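Local coordinates for RNase NGR3 (Nicotiana glutinosa, PDB 1VD3), which probably cleaves RNA as a plant ribonuclease of the T2 family and here holds the nucleotide 2'-UMP in its pocket, at residues A[13-18]-A[118-123]. Residues are numbered along the deposited sequence; the frame is centred on the assembly and turned at random.
Sequences FVQQWP and DFRKKS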
loop_
_atom_site.group_PDB
_atom_site.type_symbol
_atom_site.label_atom_id
_atom_site.label_comp_id
_atom_site.label_asym_id
_atom_site.label_seq_id
_atom_site.Cartn_x
_atom_site.Cartn_y
_atom_site.Cartn_z
ATOM N N PHE A 13 -3.747 1.637 5.849
ATOM C CA PHE A 13 -2.420 1.163 5.472
ATOM C C PHE A 13 -2.660 0.641 4.060
ATOM O O PHE A 13 -3.398 -0.332 3.854
ATOM C CB PHE A 13 -1.915 0.047 6.398
ATOM C CG PHE A 13 -0.605 -0.555 5.951
ATOM C CD1 PHE A 13 0.493 0.260 5.674
ATOM C CD2 PHE A 13 -0.474 -1.929 5.796
ATOM C CE1 PHE A 13 1.701 -0.286 5.248
ATOM C CE2 PHE A 13 0.733 -2.488 5.370
ATOM C CZ PHE A 13 1.821 -1.664 5.096
ATOM N N VAL A 14 -2.059 1.319 3.091
ATOM C CA VAL A 14 -2.250 1.003 1.687
ATOM C C VAL A 14 -1.048 0.348 1.023
ATOM O O VAL A 14 0.054 0.901 1.008
ATOM C CB VAL A 14 -2.604 2.287 0.891
ATOM C CG1 VAL A 14 -3.096 1.926 -0.506
ATOM C CG2 VAL A 14 -3.651 3.109 1.658
ATOM N N GLN A 15 -1.282 -0.836 0.472
ATOM C CA GLN A 15 -0.251 -1.576 -0.225
ATOM C C GLN A 15 -0.715 -1.720 -1.662
ATOM O O GLN A 15 -1.910 -1.620 -1.953
ATOM C CB GLN A 15 -0.080 -2.967 0.386
ATOM C CG GLN A 15 0.404 -2.955 1.827
ATOM C CD GLN A 15 0.566 -4.352 2.385
ATOM O OE1 GLN A 15 1.500 -5.072 2.028
ATOM N NE2 GLN A 15 -0.357 -4.750 3.254
ATOM N N GLN A 16 0.220 -1.940 -2.573
ATOM C CA GLN A 16 -0.197 -2.135 -3.946
ATOM C C GLN A 16 0.557 -3.269 -4.602
ATOM O O GLN A 16 1.599 -3.716 -4.111
ATOM C CB GLN A 16 -0.053 -0.854 -4.769
ATOM C CG GLN A 16 1.342 -0.399 -5.083
ATOM C CD GLN A 16 1.354 0.572 -6.261
ATOM O OE1 GLN A 16 0.457 1.408 -6.403
ATOM N NE2 GLN A 16 2.371 0.470 -7.102
ATOM N N TRP A 17 -0.012 -3.759 -5.697
ATOM C CA TRP A 17 0.585 -4.840 -6.462
ATOM C C TRP A 17 1.293 -4.133 -7.604
ATOM O O TRP A 17 0.650 -3.647 -8.534
ATOM C CB TRP A 17 -0.504 -5.773 -6.998
ATOM C CG TRP A 17 0.035 -6.987 -7.693
ATOM C CD1 TRP A 17 -0.173 -7.350 -8.996
ATOM C CD2 TRP A 17 0.885 -7.995 -7.125
ATOM N NE1 TRP A 17 0.495 -8.520 -9.274
ATOM C CE2 TRP A 17 1.153 -8.937 -8.147
ATOM C CE3 TRP A 17 1.445 -8.193 -5.854
ATOM C CZ2 TRP A 17 1.957 -10.065 -7.935
ATOM C CZ3 TRP A 17 2.247 -9.317 -5.641
ATOM C CH2 TRP A 17 2.493 -10.238 -6.680
ATOM N N PRO A 18 2.633 -4.063 -7.543
ATOM C CA PRO A 18 3.454 -3.405 -8.561
ATOM C C PRO A 18 3.080 -3.742 -9.997
ATOM O O PRO A 18 2.974 -2.853 -10.842
ATOM C CB PRO A 18 4.867 -3.866 -8.209
ATOM C CG PRO A 18 4.811 -4.011 -6.732
ATOM C CD PRO A 18 3.484 -4.715 -6.532
ATOM N N ASP A 118 6.761 -2.649 9.188
ATOM C CA ASP A 118 6.266 -3.695 10.080
ATOM C C ASP A 118 4.891 -4.213 9.675
ATOM O O ASP A 118 4.651 -5.421 9.670
ATOM C CB ASP A 118 6.199 -3.202 11.527
ATOM C CG ASP A 118 7.569 -3.070 12.170
ATOM O OD1 ASP A 118 8.553 -3.579 11.593
ATOM O OD2 ASP A 118 7.655 -2.468 13.261
ATOM N N PHE A 119 3.976 -3.309 9.347
ATOM C CA PHE A 119 2.646 -3.751 8.961
ATOM C C PHE A 119 2.611 -4.449 7.612
ATOM O O PHE A 119 1.742 -5.285 7.370
ATOM C CB PHE A 119 1.662 -2.579 9.014
ATOM C CG PHE A 119 1.283 -2.201 10.416
ATOM C CD1 PHE A 119 1.754 -1.030 10.996
ATOM C CD2 PHE A 119 0.498 -3.056 11.181
ATOM C CE1 PHE A 119 1.454 -0.719 12.321
ATOM C CE2 PHE A 119 0.192 -2.754 12.509
ATOM C CZ PHE A 119 0.672 -1.583 13.079
ATOM N N ARG A 120 3.547 -4.120 6.727
ATOM C CA ARG A 120 3.574 -4.796 5.437
ATOM C C ARG A 120 3.941 -6.256 5.727
ATOM O O ARG A 120 3.336 -7.190 5.191
ATOM C CB ARG A 120 4.629 -4.188 4.504
ATOM C CG ARG A 120 4.472 -4.652 3.053
ATOM C CD ARG A 120 5.745 -4.455 2.252
ATOM N NE ARG A 120 6.788 -5.372 2.703
ATOM C CZ ARG A 120 6.900 -6.637 2.306
ATOM N NH1 ARG A 120 6.041 -7.149 1.430
ATOM N NH2 ARG A 120 7.859 -7.401 2.809
ATOM N N LYS A 121 4.928 -6.446 6.594
ATOM C CA LYS A 121 5.372 -7.791 6.942
ATOM C C LYS A 121 4.285 -8.561 7.687
ATOM O O LYS A 121 4.027 -9.726 7.394
ATOM C CB LYS A 121 6.644 -7.723 7.794
ATOM C CG LYS A 121 7.833 -7.098 7.079
ATOM C CD LYS A 121 9.074 -7.066 7.968
ATOM C CE LYS A 121 10.290 -6.533 7.215
ATOM N NZ LYS A 121 10.100 -5.129 6.739
ATOM N N LYS A 122 3.646 -7.905 8.647
ATOM C CA LYS A 122 2.589 -8.541 9.423
ATOM C C LYS A 122 1.407 -8.957 8.553
ATOM O O LYS A 122 0.869 -10.054 8.718
ATOM C CB LYS A 122 2.104 -7.600 10.526
ATOM C CG LYS A 122 3.153 -7.282 11.577
ATOM C CD LYS A 122 2.637 -6.253 12.572
ATOM C CE LYS A 122 3.705 -5.881 13.589
ATOM N NZ LYS A 122 3.239 -4.819 14.523
ATOM N N SER A 123 1.005 -8.089 7.624
ATOM C CA SER A 123 -0.128 -8.399 6.758
ATOM C C SER A 123 0.183 -9.589 5.857
ATOM O O SER A 123 -0.721 -10.306 5.446
ATOM C CB SER A 123 -0.532 -7.176 5.927
ATOM O OG SER A 123 0.485 -6.798 5.024
HETATM O O HOH W 1 2.207 -7.749 2.543
#
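Gln15 reaches from its strand to the last turn of the helix ending in Ser123, and its amide is gripped at both ends. With CG anti to the carbonyl carbon (chi1 -64°) and the chain extended beyond it, CB and CG carry Gln15 CD to 3.6 Å from Ser123 OG. There the amide divides: Gln15 NE2 donates to Ser123 OG at 2.8 Å, a bent bond (146° at the hydrogen) whose acceptor lies 22° out of the amide plane. Gln15 OE1 touches Arg120 CG at 3.2 Å. A water bridges the two segments, donating to Gln15 OE1 at 2.8 Å and to Arg120 O at 2.9 Å. Strand 10-16 belongs to the central antiparallel sheet of the RNase T2 fold, and helix 109-123 packs on it, the axes of segments 13-16 and 118-123 approaching to 9.8 Å. Replacing this glutamine by an alanine is likely to leave Ser123 OG without its amide donor, deprive the water of one acceptor and open a gap beside Arg120 CG. Two residues earlier on the same strand, Phe13 projects toward the helix. Phe119 CB lies over one face of the Phe13 ring, 3.9 Å from its centroid, a CH-pi contact, while Arg120 CB sits in plane at the edge of that ring. Beyond its aliphatic part, Arg120 bends at chi3, and NH1 forms a salt bridge with Asp39.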